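Local atomic coordinates of DUF4785 domain-containing protein (Legionella pneumophila subsp. pneumophila, PDB entry 4KH9), a protein that is of unknown function but binds calcium and is built of three domains, the second and third probably immunoglobulin-like E-set beta-sandwiches. Residues A[41-46]-A[163-168]; A[239-244]-A[256-261]; A[292-297]-A[317-322]. One frame throughout, in Å; residues are numbered along the deposited sequence. Where two conformers were deposited one is given.

Contact 1: residues A[41-46]-A[163-168]; sequences SNVRRS and YLEVET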
loop_
_atom_site.group_PDB
_atom_site.type_symbol
_atom_site.label_atom_id
_atom_site.label_comp_id
_atom_site.label_asym_id
_atom_site.label_seq_id
_atom_site.Cartn_x
_atom_site.Cartn_y
_atom_site.Cartn_z
ATOM N N SER A 41 2.162 11.467 2.575
ATOM C CA SER A 41 1.377 11.159 1.386
ATOM C C SER A 41 1.758 9.827 0.793
ATOM O O SER A 41 2.920 9.442 0.878
ATOM C CB SER A 41 1.587 12.253 0.344
ATOM O OG SER A 41 0.578 12.214 -0.645
ATOM N N ASN A 42 0.796 9.130 0.159
ATOM C CA ASN A 42 1.057 7.862 -0.503
ATOM C C ASN A 42 1.011 8.087 -2.016
ATOM O O ASN A 42 0.720 7.146 -2.762
ATOM C CB ASN A 42 0.081 6.724 -0.050
ATOM C CG ASN A 42 -1.389 6.927 -0.339
ATOM O OD1 ASN A 42 -1.795 7.919 -0.955
ATOM N ND2 ASN A 42 -2.226 5.965 0.111
ATOM N N VAL A 43 1.284 9.331 -2.477
ATOM C CA VAL A 43 1.369 9.633 -3.922
ATOM C C VAL A 43 2.401 8.661 -4.534
ATOM O O VAL A 43 3.462 8.450 -3.961
ATOM C CB VAL A 43 1.723 11.128 -4.229
ATOM C CG1 VAL A 43 1.980 11.368 -5.724
ATOM C CG2 VAL A 43 0.632 12.066 -3.731
ATOM N N ARG A 44 2.045 8.035 -5.639
ATOM C CA ARG A 44 2.891 7.091 -6.321
ATOM C C ARG A 44 2.788 7.306 -7.826
ATOM O O ARG A 44 1.681 7.387 -8.352
ATOM C CB ARG A 44 2.504 5.640 -5.943
ATOM C CG ARG A 44 3.123 5.135 -4.651
ATOM C CD ARG A 44 4.620 4.927 -4.794
ATOM N NE ARG A 44 5.272 4.591 -3.532
ATOM C CZ ARG A 44 5.822 5.482 -2.714
ATOM N NH1 ARG A 44 5.801 6.774 -3.019
ATOM N NH2 ARG A 44 6.406 5.088 -1.591
ATOM N N ARG A 45 3.943 7.407 -8.508
ATOM C CA ARG A 45 3.973 7.499 -9.956
ATOM C C ARG A 45 4.504 6.181 -10.581
ATOM O O ARG A 45 5.374 5.533 -10.021
ATOM C CB ARG A 45 4.792 8.684 -10.415
ATOM C CG ARG A 45 4.107 10.021 -10.085
ATOM C CD ARG A 45 4.913 11.237 -10.556
ATOM N NE ARG A 45 6.054 11.544 -9.705
ATOM C CZ ARG A 45 5.994 12.320 -8.631
ATOM N NH1 ARG A 45 4.841 12.870 -8.265
ATOM N NH2 ARG A 45 7.085 12.546 -7.905
ATOM N N SER A 46 3.955 5.812 -11.730
ATOM C CA SER A 46 4.306 4.626 -12.524
ATOM C C SER A 46 4.641 5.052 -13.932
ATOM O O SER A 46 3.910 5.853 -14.535
ATOM C CB SER A 46 3.133 3.644 -12.550
ATOM O OG SER A 46 3.318 2.618 -13.527
ATOM N N TYR A 163 3.605 9.278 -17.309
ATOM C CA TYR A 163 3.453 8.526 -16.082
ATOM C C TYR A 163 2.030 8.596 -15.565
ATOM O O TYR A 163 1.265 9.499 -15.927
ATOM C CB TYR A 163 4.431 9.019 -14.999
ATOM C CG TYR A 163 4.273 10.477 -14.641
ATOM C CD1 TYR A 163 3.380 10.879 -13.647
ATOM C CD2 TYR A 163 5.048 11.460 -15.263
ATOM C CE1 TYR A 163 3.266 12.216 -13.276
ATOM C CE2 TYR A 163 4.924 12.805 -14.913
ATOM C CZ TYR A 163 4.044 13.175 -13.905
ATOM O OH TYR A 163 3.918 14.486 -13.529
ATOM N N LEU A 164 1.690 7.628 -14.724
ATOM C CA LEU A 164 0.409 7.554 -14.038
ATOM C C LEU A 164 0.635 7.941 -12.614
ATOM O O LEU A 164 1.530 7.380 -11.982
ATOM C CB LEU A 164 -0.192 6.142 -14.131
ATOM C CG LEU A 164 -1.566 5.949 -13.479
ATOM C CD1 LEU A 164 -2.656 6.655 -14.279
ATOM C CD2 LEU A 164 -1.882 4.495 -13.314
ATOM N N GLU A 165 -0.141 8.900 -12.096
ATOM C CA GLU A 165 -0.018 9.291 -10.687
ATOM C C GLU A 165 -1.291 8.848 -9.915
ATOM O O GLU A 165 -2.383 9.093 -10.374
ATOM C CB GLU A 165 0.238 10.795 -10.555
ATOM C CG GLU A 165 0.499 11.193 -9.113
ATOM C CD GLU A 165 0.937 12.632 -8.928
ATOM O OE1 GLU A 165 2.048 12.967 -9.395
ATOM O OE2 GLU A 165 0.198 13.411 -8.282
ATOM N N VAL A 166 -1.120 8.146 -8.774
ATOM C CA VAL A 166 -2.221 7.653 -7.942
ATOM C C VAL A 166 -1.965 8.043 -6.493
ATOM O O VAL A 166 -0.804 8.138 -6.070
ATOM C CB VAL A 166 -2.438 6.122 -8.064
ATOM C CG1 VAL A 166 -2.713 5.717 -9.503
ATOM C CG2 VAL A 166 -1.264 5.327 -7.478
ATOM N N GLU A 167 -3.031 8.258 -5.733
ATOM C CA GLU A 167 -2.954 8.537 -4.283
ATOM C C GLU A 167 -4.326 8.374 -3.631
ATOM O O GLU A 167 -5.328 8.485 -4.315
ATOM C CB GLU A 167 -2.394 9.937 -3.967
ATOM C CG GLU A 167 -3.184 11.093 -4.530
ATOM C CD GLU A 167 -2.747 12.458 -4.031
ATOM O OE1 GLU A 167 -2.804 12.694 -2.802
ATOM O OE2 GLU A 167 -2.376 13.302 -4.877
ATOM N N THR A 168 -4.364 8.143 -2.305
ATOM C CA THR A 168 -5.633 8.075 -1.566
ATOM C C THR A 168 -5.673 9.304 -0.623
ATOM O O THR A 168 -4.631 9.915 -0.388
ATOM C CB THR A 168 -5.829 6.739 -0.863
ATOM O OG1 THR A 168 -4.801 6.531 0.089
ATOM C CG2 THR A 168 -5.866 5.565 -1.834
HETATM O O HOH W 1 -1.820 10.579 0.346
HETATM O O HOH W 2 1.135 5.259 -10.065
#
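Arg45 and Glu165 run side by side across an antiparallel strand pair in which strand 44-46 forms the edge of the sheet that 163-168 enters, probably one layer of an E-set beta-sandwich. Arg45 NH1 reaches Glu165 OE1 at 3.0 Å in a salt bridge. The carboxylate oxygen lies in the plane of the guanidinium, yet the nitrogen comes from above the carboxylate plane, the two groups being turned 54° apart. A bend at chi3 (-77°) swings the guanidinium toward Glu165, and the aliphatic arm passes along Tyr163, with Arg45 CD 3.3 Å from Tyr163 CE1. Long chains with aliphatic stems and charged ends suit this outer side, where the stems can pack while the ends stay polar.

Val43 fits between two glutamates: CG1 lies against the CD of Glu165, and CG2 touches Glu167 CD at 3.4 Å. On the other side Leu164 and Val166 point into the fold, against strand 238-248. Arg44 and Val166 exchange two backbone hydrogen bonds, as do Ser46 and Leu164.

Ahead of strand 44-46, Asn42 takes over the pairing with its side chain. Its OD1 accepts a nearly straight bond from Thr168 N (2.9 Å, 174°), imitating a backbone carbonyl. Asn42 ND2, which also bonds Ala260 O, donates to Thr168 OG1 at 2.6 Å, the hydroxyl lying close to the amide plane.

Contact 2: residues A[239-244]-A[256-261]; sequences YLETDV and SGHTAF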
loop_
_atom_site.group_PDB
_atom_site.type_symbol
_atom_site.label_atom_id
_atom_site.label_comp_id
_atom_site.label_asym_id
_atom_site.label_seq_id
_atom_site.Cartn_x
_atom_site.Cartn_y
_atom_site.Cartn_z
ATOM N N TYR A 239 -3.875 -2.296 -0.939
ATOM C CA TYR A 239 -3.397 -1.592 -2.102
ATOM C C TYR A 239 -4.533 -1.148 -2.972
ATOM O O TYR A 239 -5.528 -1.849 -3.151
ATOM C CB TYR A 239 -2.415 -2.461 -2.965
ATOM C CG TYR A 239 -1.043 -2.593 -2.358
ATOM C CD1 TYR A 239 -0.773 -3.573 -1.401
ATOM C CD2 TYR A 239 -0.032 -1.681 -2.662
ATOM C CE1 TYR A 239 0.473 -3.649 -0.772
ATOM C CE2 TYR A 239 1.223 -1.762 -2.056
ATOM C CZ TYR A 239 1.459 -2.732 -1.092
ATOM O OH TYR A 239 2.683 -2.822 -0.482
ATOM N N LEU A 240 -4.370 0.040 -3.487
ATOM C CA LEU A 240 -5.116 0.600 -4.584
ATOM C C LEU A 240 -4.418 0.118 -5.849
ATOM O O LEU A 240 -3.205 0.307 -5.970
ATOM C CB LEU A 240 -5.190 2.137 -4.514
ATOM C CG LEU A 240 -5.639 2.836 -5.816
ATOM C CD1 LEU A 240 -7.110 2.488 -6.148
ATOM C CD2 LEU A 240 -5.416 4.346 -5.752
ATOM N N GLU A 241 -5.153 -0.564 -6.747
ATOM C CA GLU A 241 -4.614 -1.036 -8.036
ATOM C C GLU A 241 -5.385 -0.384 -9.150
ATOM O O GLU A 241 -6.619 -0.431 -9.146
ATOM C CB GLU A 241 -4.725 -2.580 -8.193
ATOM C CG GLU A 241 -3.993 -3.445 -7.185
ATOM C CD GLU A 241 -4.002 -4.913 -7.579
ATOM O OE1 GLU A 241 -4.953 -5.355 -8.270
ATOM O OE2 GLU A 241 -3.066 -5.632 -7.163
ATOM N N THR A 242 -4.707 0.238 -10.070
ATOM C CA THR A 242 -5.410 0.864 -11.178
ATOM C C THR A 242 -4.691 0.559 -12.490
ATOM O O THR A 242 -3.460 0.391 -12.525
ATOM C CB THR A 242 -5.615 2.376 -10.959
ATOM O OG1 THR A 242 -6.254 2.937 -12.109
ATOM C CG2 THR A 242 -4.341 3.111 -10.684
ATOM N N ASP A 243 -5.486 0.533 -13.569
ATOM C CA ASP A 243 -5.059 0.267 -14.936
ATOM C C ASP A 243 -5.728 1.265 -15.841
ATOM O O ASP A 243 -6.942 1.469 -15.766
ATOM C CB ASP A 243 -5.391 -1.191 -15.346
ATOM C CG ASP A 243 -4.526 -1.788 -16.450
ATOM O OD1 ASP A 243 -3.602 -1.076 -16.955
ATOM O OD2 ASP A 243 -4.758 -2.963 -16.811
ATOM N N VAL A 244 -4.922 1.956 -16.642
ATOM C CA VAL A 244 -5.413 2.983 -17.543
ATOM C C VAL A 244 -4.912 2.691 -18.995
ATOM O O VAL A 244 -3.726 2.368 -19.208
ATOM C CB VAL A 244 -4.926 4.356 -17.023
ATOM C CG1 VAL A 244 -5.176 5.473 -18.020
ATOM C CG2 VAL A 244 -5.560 4.693 -15.663
ATOM N N SER A 256 -0.255 1.241 -15.457
ATOM C CA SER A 256 -0.884 0.643 -14.303
ATOM C C SER A 256 -0.158 1.150 -13.074
ATOM O O SER A 256 1.007 1.539 -13.155
ATOM C CB SER A 256 -0.936 -0.881 -14.374
ATOM O OG SER A 256 0.301 -1.423 -13.984
ATOM N N GLY A 257 -0.879 1.268 -11.980
ATOM C CA GLY A 257 -0.301 1.810 -10.761
ATOM C C GLY A 257 -0.877 1.215 -9.509
ATOM O O GLY A 257 -1.957 0.630 -9.534
ATOM N N HIS A 258 -0.114 1.371 -8.434
ATOM C CA HIS A 258 -0.401 0.868 -7.098
ATOM C C HIS A 258 -0.076 1.897 -6.045
ATOM O O HIS A 258 0.858 2.683 -6.237
ATOM C CB HIS A 258 0.450 -0.396 -6.782
ATOM C CG HIS A 258 0.330 -1.572 -7.708
ATOM N ND1 HIS A 258 -0.476 -2.657 -7.401
ATOM C CD2 HIS A 258 1.016 -1.847 -8.838
ATOM C CE1 HIS A 258 -0.290 -3.533 -8.379
ATOM N NE2 HIS A 258 0.602 -3.089 -9.264
ATOM N N THR A 259 -0.751 1.840 -4.903
ATOM C CA THR A 259 -0.381 2.630 -3.732
ATOM C C THR A 259 -0.961 1.890 -2.516
ATOM O O THR A 259 -1.985 1.209 -2.602
ATOM C CB THR A 259 -0.675 4.138 -3.775
ATOM O OG1 THR A 259 0.228 4.715 -2.813
ATOM C CG2 THR A 259 -2.145 4.493 -3.457
ATOM N N ALA A 260 -0.211 1.939 -1.416
ATOM C CA ALA A 260 -0.543 1.246 -0.183
ATOM C C ALA A 260 -1.275 2.156 0.786
ATOM O O ALA A 260 -1.050 3.366 0.837
ATOM C CB ALA A 260 0.733 0.712 0.478
ATOM N N PHE A 261 -2.123 1.546 1.598
ATOM C CA PHE A 261 -2.811 2.239 2.677
ATOM C C PHE A 261 -3.064 1.221 3.774
ATOM O O PHE A 261 -3.086 0.013 3.516
ATOM C CB PHE A 261 -4.103 2.956 2.212
ATOM C CG PHE A 261 -5.193 2.064 1.675
ATOM C CD1 PHE A 261 -5.260 1.756 0.307
ATOM C CD2 PHE A 261 -6.191 1.581 2.519
ATOM C CE1 PHE A 261 -6.287 0.957 -0.198
ATOM C CE2 PHE A 261 -7.233 0.800 2.014
ATOM C CZ PHE A 261 -7.279 0.500 0.655
#
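Leu240 and Thr259 form a hydrogen-bonded pair in the beta hairpin of strands 238-248 and 251-264, within a domain classed with the immunoglobulin-like E-set folds. Leu240 N gives to Thr259 O at 2.8 Å, and Thr259 N returns a longer bond to Leu240 O at 3.1 Å. With CG between the backbone N and the carbonyl carbon (chi1 63°), Phe261 sets its ring beside the first strand, Phe261 CE1 lying 3.9 Å from Leu240 N, which meets the ring at its edge. Thr242 and Gly257 make the next hydrogen-bonded pair. In one of the two Thr242 conformers, Thr242 CG2 approaches Gly257 O at 3.6 Å, on a side where the glycine adds no bulk.

On the side bearing Tyr239, Glu241 and His258, the side chains pair across the strands. The Tyr239 ring lies obliquely beside Ala260, its CE2 3.6 Å from Ala260 CB, a small partner that suits a broad ring. In one of two His258 conformers, Glu241 lies alongside the histidine, Glu241 CG 3.6 Å from His258 ND1. Carboxylate and imidazole planes then stand 82° apart, with Glu241 OE2 in the ring plane at its edge; the main polar partner of the glutamate is Arg200.

Further out, Leu240 and Thr242 pack on strand 178-186, and in the same conformer Thr242 OG1 is hydrogen-bonded to the backbone oxygen of Asp198, a calcium ligand. Asp243, on the side of Glu241, lies close to this site, and its OD1 forms a salt bridge with Arg254 NE.

Contact 3: residues A[292-297]-A[317-322]; sequences ASRYAL and QRAQWL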
loop_
_atom_site.group_PDB
_atom_site.type_symbol
_atom_site.label_atom_id
_atom_site.label_comp_id
_atom_site.label_asym_id
_atom_site.label_seq_id
_atom_site.Cartn_x
_atom_site.Cartn_y
_atom_site.Cartn_z
ATOM N N ALA A 292 -11.790 -9.436 22.586
ATOM C CA ALA A 292 -10.762 -9.881 23.522
ATOM C C ALA A 292 -9.404 -9.910 22.808
ATOM O O ALA A 292 -9.249 -10.581 21.781
ATOM C CB ALA A 292 -11.121 -11.263 24.082
ATOM N N SER A 293 -8.455 -9.103 23.289
ATOM C CA SER A 293 -7.140 -9.007 22.650
ATOM C C SER A 293 -6.170 -8.323 23.561
ATOM O O SER A 293 -6.532 -7.891 24.651
ATOM C CB SER A 293 -7.247 -8.239 21.322
ATOM O OG SER A 293 -6.063 -8.323 20.545
ATOM N N ARG A 294 -4.930 -8.194 23.099
ATOM C CA ARG A 294 -3.909 -7.437 23.813
ATOM C C ARG A 294 -3.868 -6.034 23.232
ATOM O O ARG A 294 -3.728 -5.845 22.021
ATOM C CB ARG A 294 -2.540 -8.128 23.749
ATOM C CG ARG A 294 -1.494 -7.409 24.585
ATOM C CD ARG A 294 -0.181 -8.161 24.576
ATOM N NE ARG A 294 0.784 -7.519 25.463
ATOM C CZ ARG A 294 0.763 -7.572 26.791
ATOM N NH1 ARG A 294 -0.208 -8.219 27.424
ATOM N NH2 ARG A 294 1.688 -6.944 27.497
ATOM N N TYR A 295 -3.991 -5.044 24.104
ATOM C CA TYR A 295 -4.005 -3.644 23.699
ATOM C C TYR A 295 -2.931 -2.854 24.417
ATOM O O TYR A 295 -2.599 -3.149 25.583
ATOM C CB TYR A 295 -5.373 -3.015 24.007
ATOM C CG TYR A 295 -6.520 -3.631 23.244
ATOM C CD1 TYR A 295 -6.893 -3.145 21.995
ATOM C CD2 TYR A 295 -7.267 -4.669 23.788
ATOM C CE1 TYR A 295 -7.953 -3.713 21.282
ATOM C CE2 TYR A 295 -8.346 -5.228 23.096
ATOM C CZ TYR A 295 -8.697 -4.733 21.848
ATOM O OH TYR A 295 -9.723 -5.306 21.132
ATOM N N ALA A 296 -2.409 -1.821 23.745
ATOM C CA ALA A 296 -1.430 -0.945 24.371
ATOM C C ALA A 296 -1.892 0.465 24.289
ATOM O O ALA A 296 -2.248 0.950 23.218
ATOM C CB ALA A 296 -0.061 -1.090 23.728
ATOM N N LEU A 297 -1.919 1.124 25.426
ATOM C CA LEU A 297 -2.233 2.536 25.509
ATOM C C LEU A 297 -0.933 3.295 25.587
ATOM O O LEU A 297 -0.186 3.110 26.544
ATOM C CB LEU A 297 -3.118 2.809 26.718
ATOM C CG LEU A 297 -3.400 4.274 27.038
ATOM C CD1 LEU A 297 -4.141 4.973 25.881
ATOM C CD2 LEU A 297 -4.157 4.384 28.320
ATOM N N GLN A 317 3.739 3.702 28.162
ATOM C CA GLN A 317 2.942 2.702 27.495
ATOM C C GLN A 317 2.426 1.648 28.478
ATOM O O GLN A 317 3.217 0.998 29.156
ATOM C CB GLN A 317 3.753 2.036 26.371
ATOM C CG GLN A 317 2.934 1.038 25.584
ATOM C CD GLN A 317 3.681 0.518 24.395
ATOM O OE1 GLN A 317 3.586 1.081 23.307
ATOM N NE2 GLN A 317 4.448 -0.542 24.581
ATOM N N ARG A 318 1.103 1.453 28.493
ATOM C CA ARG A 318 0.420 0.432 29.286
ATOM C C ARG A 318 -0.130 -0.629 28.347
ATOM O O ARG A 318 -1.009 -0.327 27.546
ATOM C CB ARG A 318 -0.715 1.063 30.136
ATOM C CG ARG A 318 -1.639 0.049 30.870
ATOM C CD ARG A 318 -0.988 -0.692 32.042
ATOM N NE ARG A 318 -0.574 0.234 33.100
ATOM C CZ ARG A 318 0.012 -0.115 34.237
ATOM N NH1 ARG A 318 0.240 -1.391 34.508
ATOM N NH2 ARG A 318 0.376 0.810 35.110
ATOM N N ALA A 319 0.387 -1.848 28.429
ATOM C CA ALA A 319 -0.058 -2.978 27.597
ATOM C C ALA A 319 -0.644 -4.074 28.482
ATOM O O ALA A 319 -0.030 -4.471 29.468
ATOM C CB ALA A 319 1.103 -3.515 26.764
ATOM N N GLN A 320 -1.870 -4.503 28.181
ATOM C CA GLN A 320 -2.545 -5.554 28.938
ATOM C C GLN A 320 -3.557 -6.291 28.070
ATOM O O GLN A 320 -3.875 -5.841 26.969
ATOM C CB GLN A 320 -3.225 -5.010 30.214
ATOM C CG GLN A 320 -4.174 -3.838 30.057
ATOM C CD GLN A 320 -4.502 -3.291 31.423
ATOM O OE1 GLN A 320 -3.872 -2.334 31.906
ATOM N NE2 GLN A 320 -5.459 -3.907 32.099
ATOM N N TRP A 321 -4.016 -7.458 28.559
ATOM C CA TRP A 321 -5.050 -8.258 27.915
ATOM C C TRP A 321 -6.395 -7.702 28.330
ATOM O O TRP A 321 -6.612 -7.525 29.539
ATOM C CB TRP A 321 -4.933 -9.735 28.291
ATOM C CG TRP A 321 -6.041 -10.563 27.715
ATOM C CD1 TRP A 321 -7.232 -10.892 28.308
ATOM C CD2 TRP A 321 -6.068 -11.147 26.402
ATOM N NE1 TRP A 321 -8.003 -11.633 27.439
ATOM C CE2 TRP A 321 -7.312 -11.806 26.263
ATOM C CE3 TRP A 321 -5.129 -11.233 25.356
ATOM C CZ2 TRP A 321 -7.670 -12.480 25.097
ATOM C CZ3 TRP A 321 -5.478 -11.907 24.203
ATOM C CH2 TRP A 321 -6.732 -12.540 24.084
ATOM N N LEU A 322 -7.298 -7.418 27.353
ATOM C CA LEU A 322 -8.610 -6.868 27.702
ATOM C C LEU A 322 -9.732 -7.688 27.066
ATOM O O LEU A 322 -9.740 -7.906 25.858
ATOM C CB LEU A 322 -8.743 -5.377 27.283
ATOM C CG LEU A 322 -7.743 -4.362 27.868
ATOM C CD1 LEU A 322 -7.785 -3.050 27.110
ATOM C CD2 LEU A 322 -7.961 -4.130 29.362
#
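Ser293 and Leu322 begin a ladder of three hydrogen-bonded pairs, continued by Tyr295 with Gln320 and Leu297 with Arg318, in an antiparallel beta hairpin of the C-terminal domain, probably an immunoglobulin-like E-set sandwich. All six backbone bonds are formed; that from Leu322 N to Ser293 O (2.8 Å) is almost straight at 177°. Between them, the carbonyls also receive CA-H...O contacts, such as Ala319 CA to Tyr295 O at 3.2 Å.

Flat groups lie over backbone on the side that carries Arg294 and Trp321. With CG anti to the backbone N (chi1 176°), the indole reaches over the start of the partner strand and lays one face over Ser293, Trp321 CE3 being 3.6 Å from Ser293 C. Ala292 CB touches the six-membered ring at CZ2. The extended Arg294 chain spreads its guanidinium over the Ala319-Gln320 peptide, its NH2 3.6 Å from Ala319 CB, and NH1 is held by the carbonyls of Ser21 and Glu23.

Apolar packing matches size to place. Small Ala296 and Ala319 meet through their methyls at a close non-hydrogen-bonded pair, CB to CB 4.1 Å. On the reverse side, Tyr295 CD2 touches Leu322 CD1 at 3.7 Å.

Within its five-stranded sheet, the hairpin has strand 25-29, which carries the calcium ligand Asp27 near Gln317, next to 312-322 and strand 345-353 next to 293-302, while Leu297 and Leu322 pack against strand 325-333 of another sheet.

Contacts 1 and 2 share one sheet and touch through their inward sides: Val166 CG1 packs on Thr242 CG2 in one conformer of the threonine, while Asn42 O and Ser46 OG probably hydrogen-bond to Thr259 OG1 and Ser256 O. Contact 3 lies apart in the C-terminal domain, about 34 Å from contact 2 between centres. Contacts 2 and 3 are each hairpins formed by successive strands, whereas contact 1 joins segments more than a hundred residues apart in the chain. Its outer side carries a salt bridge; contact 2 sets polar and aromatic chains outside and leucine and threonines inside; contact 3, with no exposed residue, has flat groups over backbone.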